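Antistasin (Haementeria officinalis, PDB 1SKZ) inhibits blood coagulation factor Xa, a serine protease, as a small secreted protein held together by many disulfide bonds. Local coordinates at residues A[71-74]-A[79-82]; A[41-46]-A[74-79]. All coordinates share one frame; numbering follows the deposited sequence.

Contact 1 (A[71-74]-A[79-82]); sequences MMCS and KCDC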
loop_
_atom_site.group_PDB
_atom_site.type_symbol
_atom_site.label_atom_id
_atom_site.label_comp_id
_atom_site.label_asym_id
_atom_site.label_seq_id
_atom_site.Cartn_x
_atom_site.Cartn_y
_atom_site.Cartn_z
ATOM N N MET A 71 -25.479 -3.667 10.701
ATOM C CA MET A 71 -24.158 -3.186 10.273
ATOM C C MET A 71 -23.338 -2.806 11.493
ATOM O O MET A 71 -23.868 -2.270 12.479
ATOM C CB MET A 71 -24.277 -1.937 9.358
ATOM C CG MET A 71 -25.049 -2.159 8.046
ATOM S SD MET A 71 -24.300 -3.478 7.031
ATOM C CE MET A 71 -25.631 -4.212 6.296
ATOM N N MET A 72 -22.026 -2.940 11.356
ATOM C CA MET A 72 -21.095 -2.468 12.365
ATOM C C MET A 72 -19.894 -1.805 11.706
ATOM O O MET A 72 -19.623 -2.009 10.505
ATOM C CB MET A 72 -20.614 -3.632 13.238
ATOM C CG MET A 72 -19.865 -4.695 12.467
ATOM S SD MET A 72 -19.547 -6.117 13.464
ATOM C CE MET A 72 -18.210 -5.541 14.400
ATOM N N CYS A 73 -19.113 -1.131 12.544
ATOM C CA CYS A 73 -17.951 -0.383 12.106
ATOM C C CYS A 73 -16.923 -1.286 11.442
ATOM O O CYS A 73 -16.653 -2.403 11.908
ATOM C CB CYS A 73 -17.300 0.298 13.308
ATOM S SG CYS A 73 -18.355 1.575 14.043
ATOM N N SER A 74 -16.260 -0.744 10.437
ATOM C CA SER A 74 -15.010 -1.329 9.955
ATOM C C SER A 74 -13.897 -0.568 10.621
ATOM O O SER A 74 -13.850 0.661 10.515
ATOM C CB SER A 74 -14.888 -1.173 8.429
ATOM O OG SER A 74 -13.585 -1.550 8.027
ATOM N N LYS A 79 -16.203 3.378 9.185
ATOM C CA LYS A 79 -17.587 3.589 8.755
ATOM C C LYS A 79 -18.319 2.288 8.994
ATOM O O LYS A 79 -17.688 1.258 9.238
ATOM C CB LYS A 79 -17.664 3.961 7.262
ATOM C CG LYS A 79 -16.978 5.249 6.948
ATOM C CD LYS A 79 -17.038 5.573 5.459
ATOM C CE LYS A 79 -16.833 7.090 5.248
ATOM N NZ LYS A 79 -16.684 7.495 3.794
ATOM N N CYS A 80 -19.645 2.339 8.916
ATOM C CA CYS A 80 -20.482 1.211 9.267
ATOM C C CYS A 80 -20.609 0.286 8.085
ATOM O O CYS A 80 -21.698 0.053 7.564
ATOM C CB CYS A 80 -21.859 1.712 9.770
ATOM S SG CYS A 80 -21.753 2.636 11.348
ATOM N N ASP A 81 -19.475 -0.274 7.677
ATOM C CA ASP A 81 -19.363 -0.979 6.397
ATOM C C ASP A 81 -19.648 -2.475 6.476
ATOM O O ASP A 81 -19.926 -3.106 5.463
ATOM C CB ASP A 81 -17.961 -0.752 5.811
ATOM C CG ASP A 81 -17.815 0.608 5.120
ATOM O OD1 ASP A 81 -18.798 1.145 4.563
ATOM O OD2 ASP A 81 -16.699 1.162 5.147
ATOM N N CYS A 82 -19.460 -3.070 7.650
ATOM C CA CYS A 82 -19.511 -4.518 7.789
ATOM C C CYS A 82 -20.841 -5.043 8.286
ATOM O O CYS A 82 -21.462 -4.463 9.173
ATOM C CB CYS A 82 -18.411 -5.011 8.720
ATOM S SG CYS A 82 -16.752 -4.407 8.306
#
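Met-72 and Cys-82 form an antiparallel hydrogen-bonded pair, the N-H of each directed at the carbonyl of the other. Met-72 N gives to Cys-82 O at 2.7 Å, and Cys-82 N returns a bond to Met-72 O at 3.1 Å. Asp-81 also faces Met-72, making a classic beta bulge. Just before it Cys-80 is the centre of an inverse gamma turn, closed by a weak bond from Asp-81 N to Lys-79 O. Ser-74 N gives the firmer bond to Lys-79 O, 2.7 Å long and 163° at the hydrogen, whereas Cys-73 O is buried without a partner. CA-H...O contacts run alongside, among them Met-71 CA to Cys-82 O at 3.2 Å.

Side-chain packing is lighter. Met-72 CG lies 4.0 Å from Cys-82 CB, while Cys-82 SG rests 3.7 Å from Ser-74 CB. Ser-74 holds OG on the far side from its own N (chi1 171°) and sends this hydroxyl to Leu-101 O, a task suited to a small polar residue.

The three cysteines are tied elsewhere: Cys-73 to Cys-62, Cys-80 to Cys-67 and Cys-82 to Cys-103. Backbone bonds thus close this beta hairpin, while sulfur bridges fasten it to the rest of a protein with little regular secondary structure.

Contact 2 (A[41-46]-A[74-79]); sequences FQRSRY and SRLTNK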
loop_
_atom_site.group_PDB
_atom_site.type_symbol
_atom_site.label_atom_id
_atom_site.label_comp_id
_atom_site.label_asym_id
_atom_site.label_seq_id
_atom_site.Cartn_x
_atom_site.Cartn_y
_atom_site.Cartn_z
ATOM N N PHE A 41 -0.748 7.192 6.009
ATOM C CA PHE A 41 -0.421 6.124 5.072
ATOM C C PHE A 41 -1.629 5.290 4.725
ATOM O O PHE A 41 -2.507 5.089 5.541
ATOM C CB PHE A 41 0.640 5.201 5.688
ATOM C CG PHE A 41 1.988 5.849 5.857
ATOM C CD1 PHE A 41 2.715 6.297 4.742
ATOM C CD2 PHE A 41 2.540 6.022 7.128
ATOM C CE1 PHE A 41 3.946 6.902 4.873
ATOM C CE2 PHE A 41 3.802 6.643 7.266
ATOM C CZ PHE A 41 4.504 7.085 6.106
ATOM N N GLN A 42 -1.689 4.847 3.479
ATOM C CA GLN A 42 -2.656 3.857 3.034
ATOM C C GLN A 42 -2.428 2.542 3.730
ATOM O O GLN A 42 -1.346 2.282 4.245
ATOM C CB GLN A 42 -2.571 3.672 1.511
ATOM C CG GLN A 42 -2.911 4.972 0.826
ATOM C CD GLN A 42 -3.269 4.814 -0.629
ATOM O OE1 GLN A 42 -3.834 3.791 -1.048
ATOM N NE2 GLN A 42 -2.914 5.826 -1.429
ATOM N N ARG A 43 -3.470 1.741 3.818
ATOM C CA ARG A 43 -3.311 0.420 4.392
ATOM C C ARG A 43 -3.746 -0.616 3.376
ATOM O O ARG A 43 -4.630 -0.360 2.554
ATOM C CB ARG A 43 -4.137 0.286 5.690
ATOM C CG ARG A 43 -3.599 1.164 6.837
ATOM C CD ARG A 43 -4.173 0.752 8.163
ATOM N NE ARG A 43 -3.750 1.611 9.269
ATOM C CZ ARG A 43 -2.950 1.216 10.249
ATOM N NH1 ARG A 43 -2.513 -0.040 10.307
ATOM N NH2 ARG A 43 -2.584 2.093 11.161
ATOM N N SER A 44 -3.155 -1.805 3.452
ATOM C CA SER A 44 -3.759 -2.976 2.825
ATOM C C SER A 44 -5.125 -3.271 3.446
ATOM O O SER A 44 -5.454 -2.801 4.551
ATOM C CB SER A 44 -2.842 -4.200 2.972
ATOM O OG SER A 44 -2.658 -4.518 4.336
ATOM N N ARG A 45 -5.957 -3.978 2.690
ATOM C CA ARG A 45 -7.311 -4.305 3.162
ATOM C C ARG A 45 -7.250 -5.232 4.391
ATOM O O ARG A 45 -8.271 -5.414 5.072
ATOM C CB ARG A 45 -8.127 -4.980 2.066
ATOM C CG ARG A 45 -7.535 -6.283 1.534
ATOM C CD ARG A 45 -8.619 -7.059 0.850
ATOM N NE ARG A 45 -8.888 -6.584 -0.507
ATOM C CZ ARG A 45 -10.000 -6.838 -1.183
ATOM N NH1 ARG A 45 -10.572 -8.021 -1.016
ATOM N NH2 ARG A 45 -10.204 -6.235 -2.357
ATOM N N TYR A 46 -6.091 -5.872 4.617
ATOM C CA TYR A 46 -5.911 -6.679 5.831
ATOM C C TYR A 46 -5.318 -5.911 6.995
ATOM O O TYR A 46 -5.067 -6.501 8.025
ATOM C CB TYR A 46 -5.090 -7.934 5.540
ATOM C CG TYR A 46 -5.906 -8.999 4.788
ATOM C CD1 TYR A 46 -6.908 -9.733 5.450
ATOM C CD2 TYR A 46 -5.744 -9.194 3.402
ATOM C CE1 TYR A 46 -7.734 -10.610 4.763
ATOM C CE2 TYR A 46 -6.574 -10.084 2.700
ATOM C CZ TYR A 46 -7.577 -10.785 3.394
ATOM O OH TYR A 46 -8.437 -11.637 2.719
ATOM N N SER A 74 -16.260 -0.744 10.437
ATOM C CA SER A 74 -15.010 -1.329 9.955
ATOM C C SER A 74 -13.897 -0.568 10.621
ATOM O O SER A 74 -13.850 0.661 10.515
ATOM C CB SER A 74 -14.888 -1.173 8.429
ATOM O OG SER A 74 -13.585 -1.550 8.027
ATOM N N ARG A 75 -12.967 -1.292 11.230
ATOM C CA ARG A 75 -11.766 -0.704 11.790
ATOM C C ARG A 75 -10.846 -0.187 10.694
ATOM O O ARG A 75 -9.862 0.504 10.994
ATOM C CB ARG A 75 -10.986 -1.733 12.622
ATOM C CG ARG A 75 -11.565 -2.075 14.027
ATOM C CD ARG A 75 -11.133 -3.498 14.412
ATOM N NE ARG A 75 -12.000 -4.156 15.400
ATOM C CZ ARG A 75 -13.257 -4.573 15.183
ATOM N NH1 ARG A 75 -13.852 -4.409 13.994
ATOM N NH2 ARG A 75 -13.952 -5.087 16.196
ATOM N N LEU A 76 -11.037 -0.666 9.461
ATOM C CA LEU A 76 -10.274 -0.148 8.347
ATOM C C LEU A 76 -10.749 1.249 7.955
ATOM O O LEU A 76 -9.947 2.150 7.684
ATOM C CB LEU A 76 -10.370 -1.094 7.144
ATOM C CG LEU A 76 -9.377 -0.790 5.998
ATOM C CD1 LEU A 76 -7.930 -0.901 6.499
ATOM C CD2 LEU A 76 -9.636 -1.769 4.827
ATOM N N THR A 77 -12.058 1.417 7.834
ATOM C CA THR A 77 -12.607 2.658 7.294
ATOM C C THR A 77 -13.232 3.582 8.362
ATOM O O THR A 77 -13.684 4.668 8.023
ATOM C CB THR A 77 -13.691 2.372 6.254
ATOM O OG1 THR A 77 -14.798 1.721 6.896
ATOM C CG2 THR A 77 -13.142 1.462 5.105
ATOM N N ASN A 78 -13.467 3.032 9.558
ATOM C CA ASN A 78 -14.267 3.682 10.615
ATOM C C ASN A 78 -15.633 4.140 10.114
ATOM O O ASN A 78 -16.177 5.147 10.582
ATOM C CB ASN A 78 -13.514 4.876 11.225
ATOM C CG ASN A 78 -12.539 4.456 12.296
ATOM O OD1 ASN A 78 -12.538 3.316 12.748
ATOM N ND2 ASN A 78 -11.694 5.375 12.711
ATOM N N LYS A 79 -16.203 3.378 9.185
ATOM C CA LYS A 79 -17.587 3.589 8.755
ATOM C C LYS A 79 -18.319 2.288 8.994
ATOM O O LYS A 79 -17.688 1.258 9.238
ATOM C CB LYS A 79 -17.664 3.961 7.262
ATOM C CG LYS A 79 -16.978 5.249 6.948
ATOM C CD LYS A 79 -17.038 5.573 5.459
ATOM C CE LYS A 79 -16.833 7.090 5.248
ATOM N NZ LYS A 79 -16.684 7.495 3.794
#
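Leu-76 sets CD1 4.1 Å from Arg-43 CB and 3.7 Å from Ser-44 O, and lays CD2 against the backbone of Arg-45, 3.8 Å from Arg-45 CA. Its CG swings to the side opposite its backbone N (chi1 -168°), which carries the branched end towards segment 41-46.

Arg-43 directs its CB toward Leu-76, but its chain runs on, extended from CG to NE, and NH1 hydrogen-bonds to Gly-47 O and Cys-19 O. Arginine suits this place because it offers methylene to the leucine and N-H groups to carbonyls beyond. Ser-44 and Arg-45 point CB away from Leu-76 and meet it mainly with backbone; Arg-45 also makes backbone hydrogen bonds to the second subunit.

Within 74-79, Ser-74 OG, whose main partner is Leu-101 O, also accepts weak bonds from Leu-76 N and Thr-77 N, and Thr-77 OG1 takes Lys-79 N in an ST turn. Substituting alanine for Leu-76 would remove both methyls and is likely to leave a gap beside Arg-43 CB, Ser-44 O and the Arg-45 backbone.

The contact is therefore a small van der Waals touch between the first antistasin-like repeat and the 74-79 turn, with polar bonding directed to other partners.

How the contacts relate
Both contacts use the same turn: their segments share Ser-74 and Lys-79, though both residues take part only in contact 1, while Leu-76 carries contact 2. Contact 1 joins the two arms of the hairpin where they meet, at the surface of the molecule, whereas contact 2 lies nearer the centre of the chain, partly buried, and brings the turn's tip against segment 41-46, far away in sequence. Their chemistry follows their place. The local contact buries 396 Å² and rests on strand-like backbone bonds beside cysteines bridged to other parts of the chain; the distant one buries 128 Å² and consists of van der Waals contact by the methyls of a single leucine, against backbone and one CB. Contact 2 also adjoins the second subunit, which leaves contact 1 untouched.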